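Local coordinates for protein N-acetylglucosaminidase (Paenibacillus barengoltzii, PDB 6INX) that probably cleaves glycosidic bonds at N-acetylglucosamine units, as expected of a glycoside hydrolase family 18 enzyme built on a TIM barrel, at residues A[211-214]-A[215-219]; A[311-315]-A[316-320]; A[171-174]-A[175-179]. One frame throughout, in Å; residues are numbered along the deposited sequence.

In the fold
All three contacts are short-range and lie in the helical layer of the family 18 TIM barrel and its joins to the barrel strands. Interactions 1 and 2 touch, their centres about 13 Å apart: Asp214 OD1 lies 2.7 Å from Tyr312 OH, probably a hydrogen bond, and Val217 CG2 packs 4.1 Å from Leu318 CD1. The start of helix 213-222 is thereby fastened to the end of helix 303-316. Interaction 3 stands apart, its nearest atoms about 9 Å from interaction 1 and about 5 Å from interaction 2. Interactions 2 and 3 lead into barrel strands 320-324 and 179-183 at their N-terminal ends, opposite the C-terminal strand ends where family 18 enzymes carry their active site.

Interaction 1 (A[211-214]-A[215-219]); sequences ISVD and ASVNL
Ser212 caps helix 213-222 by accepting from Ala215 N: at this N-cap the serine side chain replaces the acceptor that the first turn of a helix lacks. Its OG accepts a hydrogen bond from Ala215 N at 3.0 Å with an N-H...O angle of 167°. A chi1 of 64° places OG on the side of CB flanked by both backbone N and C of Ser212, from where it reaches forward to the turn; the hydroxyl also bonds Thr203. Ser212 N, by contrast, is buried and finds no partner in the model.

The packed side runs through Ile211, Val213, Ser216 and Val217. The two valines run abreast, one turn apart, with Val213 CG1 4.1 Å from Val217 CG2, and both rest on Ile232 of strand 230-235. Ile211 CD1 tucks under the turn, 4.2 Å from Ala215 CB and equally far from Leu219 CD1. Ser216 OG turns out of the helix to bond Ala160 O.

On the more open side Asp214 and Asn218 sit one turn apart without bonding through their side chains: Asp214 OD1 stays 3.8 Å from Asn218 ND2, and the amide is turned 68° against the carboxylate. Asp214 turns OD1 to Tyr312 instead. Through the backbone, Val217 N meets Val213 O at 2.9 Å in an almost straight line.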
loop_
_atom_site.group_PDB
_atom_site.type_symbol
_atom_site.label_atom_id
_atom_site.label_comp_id
_atom_site.label_asym_id
_atom_site.label_seq_id
_atom_site.Cartn_x
_atom_site.Cartn_y
_atom_site.Cartn_z
ATOM N N ILE A 211 -6.273 2.568 -2.324
ATOM C CA ILE A 211 -7.424 2.476 -1.430
ATOM C C ILE A 211 -8.286 3.737 -1.518
ATOM O O ILE A 211 -7.838 4.813 -1.926
ATOM C CB ILE A 211 -6.958 2.180 0.011
ATOM C CG1 ILE A 211 -8.101 1.655 0.899
ATOM C CG2 ILE A 211 -6.323 3.416 0.622
ATOM C CD1 ILE A 211 -8.771 0.377 0.409
ATOM N N SER A 212 -9.553 3.582 -1.134
ATOM C CA SER A 212 -10.567 4.629 -1.142
ATOM C C SER A 212 -11.770 4.048 -0.410
ATOM O O SER A 212 -11.800 2.854 -0.108
ATOM C CB SER A 212 -10.955 5.033 -2.573
ATOM O OG SER A 212 -11.563 3.948 -3.258
ATOM N N VAL A 213 -12.772 4.895 -0.135
ATOM C CA VAL A 213 -14.035 4.381 0.403
ATOM C C VAL A 213 -14.589 3.294 -0.508
ATOM O O VAL A 213 -14.938 2.194 -0.065
ATOM C CB VAL A 213 -15.069 5.511 0.570
ATOM C CG1 VAL A 213 -16.452 4.908 0.894
ATOM C CG2 VAL A 213 -14.646 6.525 1.616
ATOM N N ASP A 214 -14.669 3.600 -1.807
ATOM C CA ASP A 214 -15.248 2.672 -2.767
ATOM C C ASP A 214 -14.466 1.359 -2.798
ATOM O O ASP A 214 -15.053 0.271 -2.766
ATOM C CB ASP A 214 -15.272 3.371 -4.135
ATOM C CG ASP A 214 -15.813 2.506 -5.251
ATOM O OD1 ASP A 214 -16.926 1.951 -5.133
ATOM O OD2 ASP A 214 -15.108 2.427 -6.286
ATOM N N ALA A 215 -13.133 1.437 -2.841
ATOM C CA ALA A 215 -12.347 0.206 -2.870
ATOM C C ALA A 215 -12.481 -0.575 -1.567
ATOM O O ALA A 215 -12.501 -1.812 -1.580
ATOM C CB ALA A 215 -10.876 0.505 -3.167
ATOM N N SER A 216 -12.589 0.129 -0.438
ATOM C CA SER A 216 -12.731 -0.530 0.859
ATOM C C SER A 216 -14.068 -1.254 0.963
ATOM O O SER A 216 -14.118 -2.420 1.365
ATOM C CB SER A 216 -12.549 0.498 1.986
ATOM O OG SER A 216 -12.690 -0.115 3.258
ATOM N N VAL A 217 -15.159 -0.569 0.604
ATOM C CA VAL A 217 -16.476 -1.200 0.589
ATOM C C VAL A 217 -16.451 -2.457 -0.271
ATOM O O VAL A 217 -16.906 -3.527 0.143
ATOM C CB VAL A 217 -17.539 -0.192 0.116
ATOM C CG1 VAL A 217 -18.880 -0.899 -0.103
ATOM C CG2 VAL A 217 -17.672 0.964 1.115
ATOM N N ASN A 218 -15.877 -2.352 -1.468
ATOM C CA ASN A 218 -15.783 -3.517 -2.337
ATOM C C ASN A 218 -15.007 -4.659 -1.677
ATOM O O ASN A 218 -15.414 -5.823 -1.772
ATOM C CB ASN A 218 -15.176 -3.099 -3.674
ATOM C CG ASN A 218 -16.162 -2.338 -4.541
ATOM O OD1 ASN A 218 -17.368 -2.361 -4.292
ATOM N ND2 ASN A 218 -15.653 -1.651 -5.558
ATOM N N LEU A 219 -13.894 -4.353 -0.995
ATOM C CA LEU A 219 -13.138 -5.396 -0.298
ATOM C C LEU A 219 -13.993 -6.096 0.752
ATOM O O LEU A 219 -13.994 -7.330 0.855
ATOM C CB LEU A 219 -11.913 -4.787 0.385
ATOM C CG LEU A 219 -10.717 -4.360 -0.455
ATOM C CD1 LEU A 219 -9.647 -3.757 0.456
ATOM C CD2 LEU A 219 -10.167 -5.541 -1.231
#

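Interaction 2 (A[311-315]-A[316-320]); sequences DYVKA and QELAG
Tyr312 O receives Gln316 N at 2.9 Å, closing one of the last turns of helix 303-316 before the chain reverses in a Schellman motif. Glu317 supplies the positive phi (63°); Leu318 N then reaches back to Val313 O at 3.0 Å, in the carbonyl plane, while Glu317 N makes only a weak bond to Lys314 O.

Two side chains of the outgoing chain meet the Tyr312 ring. With chi1 at -58°, opposite its own carbonyl carbon, Gln316 CG lies over the ring centre, a CH-pi contact 3.7 Å from CG to the centroid; a bend at chi2 then turns the amide. Leu318 CD1 approaches the ring obliquely, 3.8 Å from Tyr312 CE1. The tyrosine hydroxyl reaches Asp214 of helix 213-222. Both methyls of Val313 lie against Gly320, CG2 3.7 Å from Gly320 O. A leucine in place of Tyr312 would probably leave Asp214 without its hydroxyl mate and Gln316 CG without a flat face to rest on.

The turn packs against two elements: Tyr312 and Leu318 on Val217 of helix 213-222, and Val313 and Leu318 on Ile232 of strand 230-235, beside which Gly320 begins strand 320-324.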
loop_
_atom_site.group_PDB
_atom_site.type_symbol
_atom_site.label_atom_id
_atom_site.label_comp_id
_atom_site.label_asym_id
_atom_site.label_seq_id
_atom_site.Cartn_x
_atom_site.Cartn_y
_atom_site.Cartn_z
ATOM N N ASP A 311 -24.449 10.468 -0.946
ATOM C CA ASP A 311 -25.072 9.980 -2.173
ATOM C C ASP A 311 -24.616 8.564 -2.491
ATOM O O ASP A 311 -25.402 7.745 -2.983
ATOM C CB ASP A 311 -24.728 10.893 -3.354
ATOM C CG ASP A 311 -25.264 12.307 -3.194
ATOM O OD1 ASP A 311 -26.216 12.513 -2.414
ATOM O OD2 ASP A 311 -24.735 13.218 -3.865
ATOM N N TYR A 312 -23.336 8.265 -2.236
ATOM C CA TYR A 312 -22.809 6.922 -2.465
ATOM C C TYR A 312 -23.471 5.910 -1.538
ATOM O O TYR A 312 -23.820 4.802 -1.963
ATOM C CB TYR A 312 -21.289 6.944 -2.253
ATOM C CG TYR A 312 -20.575 5.619 -2.456
ATOM C CD1 TYR A 312 -20.337 4.751 -1.383
ATOM C CD2 TYR A 312 -20.094 5.255 -3.707
ATOM C CE1 TYR A 312 -19.677 3.543 -1.570
ATOM C CE2 TYR A 312 -19.428 4.045 -3.900
ATOM C CZ TYR A 312 -19.220 3.201 -2.829
ATOM O OH TYR A 312 -18.561 2.004 -3.032
ATOM N N VAL A 313 -23.664 6.278 -0.272
ATOM C CA VAL A 313 -24.333 5.388 0.674
ATOM C C VAL A 313 -25.736 5.051 0.185
ATOM O O VAL A 313 -26.159 3.890 0.211
ATOM C CB VAL A 313 -24.349 6.026 2.076
ATOM C CG1 VAL A 313 -25.416 5.403 2.964
ATOM C CG2 VAL A 313 -22.974 5.899 2.731
ATOM N N LYS A 314 -26.462 6.057 -0.305
ATOM C CA LYS A 314 -27.824 5.831 -0.780
ATOM C C LYS A 314 -27.835 4.978 -2.042
ATOM O O LYS A 314 -28.608 4.020 -2.148
ATOM C CB LYS A 314 -28.521 7.170 -1.027
ATOM C CG LYS A 314 -28.759 7.991 0.228
ATOM C CD LYS A 314 -29.309 9.359 -0.137
ATOM C CE LYS A 314 -29.954 10.026 1.050
ATOM N NZ LYS A 314 -30.356 11.424 0.723
ATOM N N ALA A 315 -26.969 5.300 -3.005
ATOM C CA ALA A 315 -26.974 4.583 -4.274
ATOM C C ALA A 315 -26.550 3.133 -4.094
ATOM O O ALA A 315 -27.097 2.234 -4.745
ATOM C CB ALA A 315 -26.063 5.288 -5.279
ATOM N N GLN A 316 -25.581 2.885 -3.215
ATOM C CA GLN A 316 -25.043 1.554 -2.990
ATOM C C GLN A 316 -25.780 0.799 -1.897
ATOM O O GLN A 316 -25.469 -0.373 -1.660
ATOM C CB GLN A 316 -23.545 1.628 -2.656
ATOM C CG GLN A 316 -22.704 2.299 -3.747
ATOM C CD GLN A 316 -22.867 1.633 -5.104
ATOM O OE1 GLN A 316 -22.981 2.307 -6.131
ATOM N NE2 GLN A 316 -22.881 0.310 -5.115
ATOM N N GLU A 317 -26.737 1.450 -1.234
ATOM C CA GLU A 317 -27.583 0.816 -0.225
ATOM C C GLU A 317 -26.768 0.329 0.971
ATOM O O GLU A 317 -26.956 -0.783 1.475
ATOM C CB GLU A 317 -28.470 -0.276 -0.829
ATOM C CG GLU A 317 -29.298 0.257 -1.998
ATOM C CD GLU A 317 -30.411 -0.677 -2.432
ATOM O OE1 GLU A 317 -30.428 -1.849 -1.996
ATOM O OE2 GLU A 317 -31.277 -0.229 -3.214
ATOM N N LEU A 318 -25.862 1.184 1.432
ATOM C CA LEU A 318 -25.085 0.905 2.628
ATOM C C LEU A 318 -25.873 1.336 3.866
ATOM O O LEU A 318 -26.971 1.898 3.774
ATOM C CB LEU A 318 -23.731 1.602 2.545
ATOM C CG LEU A 318 -22.934 1.322 1.272
ATOM C CD1 LEU A 318 -21.581 2.014 1.331
ATOM C CD2 LEU A 318 -22.774 -0.176 1.059
ATOM N N ALA A 319 -25.303 1.086 5.047
ATOM C CA ALA A 319 -26.018 1.362 6.291
ATOM C C ALA A 319 -26.009 2.842 6.662
ATOM O O ALA A 319 -26.985 3.340 7.237
ATOM C CB ALA A 319 -25.438 0.537 7.441
ATOM N N GLY A 320 -24.924 3.554 6.382
ATOM C CA GLY A 320 -24.828 4.942 6.803
ATOM C C GLY A 320 -23.375 5.375 6.913
ATOM O O GLY A 320 -22.498 4.812 6.264
#

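Interaction 3 (A[171-174]-A[175-179]); sequences AEVQ and RYLDF
Three successive bonds from residue i+3 to residue i, the 3-10 pattern, turn the backbone here: Arg175 N to Glu172 O at 3.2 Å, Tyr176 N to Val173 O at 3.1 Å and Leu177 N to Gln174 O at 3.1 Å. In each the donor stands well above the carbonyl plane, which fits the tight winding.

The exposed Arg175 lies over the ring of the buried Tyr176, its neighbour in sequence. The extended arginine chain runs across the ring with CG 3.6 Å above its plane, over the centre, and its NE then bonds Tyr176 OH at 2.9 Å, the phenol oxygen lying close to the plane of the guanidinium, at its rim. The arginine chi1 of 134° is off the staggered positions, perhaps the price of this wrap. Glu172 stays apart: its OE2 is 5.6 Å from Arg175 NE. Gln174 doubles back along its own turn, its carboxamide lying beside Arg175 N, and NE2 makes a weak bond to Ala171 O. Inward, Val173 CG1 meets Leu177 CD1 obliquely at 3.7 Å, an apolar contact between the helical turn and the outgoing chain.

Lys229 grips the turn by bonding both Gln174 O and Leu177 O. Val173 rests on Phe130 and Leu134 of helix 126-148, whose Arg138 also pairs with Asp178, while Leu177 packs on Ile156 of strand 153-159, beside which the chain continues into strand 179-183.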
loop_
_atom_site.group_PDB
_atom_site.type_symbol
_atom_site.label_atom_id
_atom_site.label_comp_id
_atom_site.label_asym_id
_atom_site.label_seq_id
_atom_site.Cartn_x
_atom_site.Cartn_y
_atom_site.Cartn_z
ATOM N N ALA A 171 -16.383 -12.715 7.062
ATOM C CA ALA A 171 -17.651 -13.394 6.818
ATOM C C ALA A 171 -18.209 -13.995 8.100
ATOM O O ALA A 171 -19.430 -14.075 8.269
ATOM C CB ALA A 171 -17.462 -14.483 5.762
ATOM N N GLU A 172 -17.328 -14.419 9.009
ATOM C CA GLU A 172 -17.761 -14.917 10.312
ATOM C C GLU A 172 -17.991 -13.767 11.287
ATOM O O GLU A 172 -18.999 -13.735 12.001
ATOM C CB GLU A 172 -16.703 -15.866 10.873
ATOM C CG GLU A 172 -16.447 -17.106 10.030
ATOM C CD GLU A 172 -17.689 -17.959 9.859
ATOM O OE1 GLU A 172 -17.998 -18.336 8.709
ATOM O OE2 GLU A 172 -18.361 -18.243 10.873
ATOM N N VAL A 173 -17.046 -12.827 11.335
ATOM C CA VAL A 173 -17.122 -11.683 12.244
ATOM C C VAL A 173 -18.465 -10.965 12.120
ATOM O O VAL A 173 -19.103 -10.615 13.125
ATOM C CB VAL A 173 -15.949 -10.729 11.955
ATOM C CG1 VAL A 173 -16.200 -9.343 12.529
ATOM C CG2 VAL A 173 -14.625 -11.328 12.463
ATOM N N GLN A 174 -18.913 -10.727 10.882
ATOM C CA GLN A 174 -20.081 -9.871 10.678
ATOM C C GLN A 174 -21.335 -10.441 11.326
ATOM O O GLN A 174 -22.237 -9.680 11.698
ATOM C CB GLN A 174 -20.311 -9.609 9.185
ATOM C CG GLN A 174 -20.609 -10.860 8.369
ATOM C CD GLN A 174 -22.079 -11.254 8.383
ATOM O OE1 GLN A 174 -22.948 -10.446 8.705
ATOM N NE2 GLN A 174 -22.357 -12.508 8.042
ATOM N N ARG A 175 -21.405 -11.769 11.476
ATOM C CA ARG A 175 -22.610 -12.405 11.996
ATOM C C ARG A 175 -22.934 -11.945 13.414
ATOM O O ARG A 175 -24.104 -11.942 13.814
ATOM C CB ARG A 175 -22.436 -13.926 11.922
ATOM C CG ARG A 175 -22.841 -14.705 13.148
ATOM C CD ARG A 175 -22.448 -16.175 12.992
ATOM N NE ARG A 175 -22.735 -16.950 14.197
ATOM C CZ ARG A 175 -23.880 -17.592 14.417
ATOM N NH1 ARG A 175 -24.851 -17.553 13.513
ATOM N NH2 ARG A 175 -24.053 -18.274 15.542
ATOM N N TYR A 176 -21.927 -11.524 14.177
ATOM C CA TYR A 176 -22.117 -11.150 15.573
ATOM C C TYR A 176 -22.320 -9.658 15.775
ATOM O O TYR A 176 -22.528 -9.223 16.912
ATOM C CB TYR A 176 -20.922 -11.627 16.403
ATOM C CG TYR A 176 -20.690 -13.091 16.189
ATOM C CD1 TYR A 176 -21.612 -14.020 16.640
ATOM C CD2 TYR A 176 -19.585 -13.545 15.483
ATOM C CE1 TYR A 176 -21.423 -15.367 16.423
ATOM C CE2 TYR A 176 -19.387 -14.896 15.263
ATOM C CZ TYR A 176 -20.315 -15.797 15.734
ATOM O OH TYR A 176 -20.130 -17.143 15.511
ATOM N N LEU A 177 -22.317 -8.870 14.702
ATOM C CA LEU A 177 -22.289 -7.418 14.801
ATOM C C LEU A 177 -23.552 -6.792 14.226
ATOM O O LEU A 177 -24.091 -7.261 13.217
ATOM C CB LEU A 177 -21.104 -6.866 14.022
ATOM C CG LEU A 177 -19.754 -7.444 14.433
ATOM C CD1 LEU A 177 -18.681 -6.806 13.576
ATOM C CD2 LEU A 177 -19.510 -7.223 15.927
ATOM N N ASP A 178 -24.006 -5.714 14.866
ATOM C CA ASP A 178 -25.100 -4.933 14.295
ATOM C C ASP A 178 -24.658 -4.231 13.023
ATOM O O ASP A 178 -25.423 -4.145 12.055
ATOM C CB ASP A 178 -25.606 -3.911 15.310
ATOM C CG ASP A 178 -26.259 -4.559 16.505
ATOM O OD1 ASP A 178 -27.489 -4.765 16.473
ATOM O OD2 ASP A 178 -25.551 -4.886 17.469
ATOM N N PHE A 179 -23.442 -3.693 13.020
ATOM C CA PHE A 179 -22.842 -3.180 11.798
ATOM C C PHE A 179 -21.332 -3.118 11.973
ATOM O O PHE A 179 -20.802 -3.297 13.077
ATOM C CB PHE A 179 -23.432 -1.834 11.347
ATOM C CG PHE A 179 -23.447 -0.759 12.403
ATOM C CD1 PHE A 179 -24.624 -0.446 13.065
ATOM C CD2 PHE A 179 -22.311 -0.020 12.695
ATOM C CE1 PHE A 179 -24.659 0.563 14.013
ATOM C CE2 PHE A 179 -22.341 0.992 13.647
ATOM C CZ PHE A 179 -23.516 1.282 14.304
#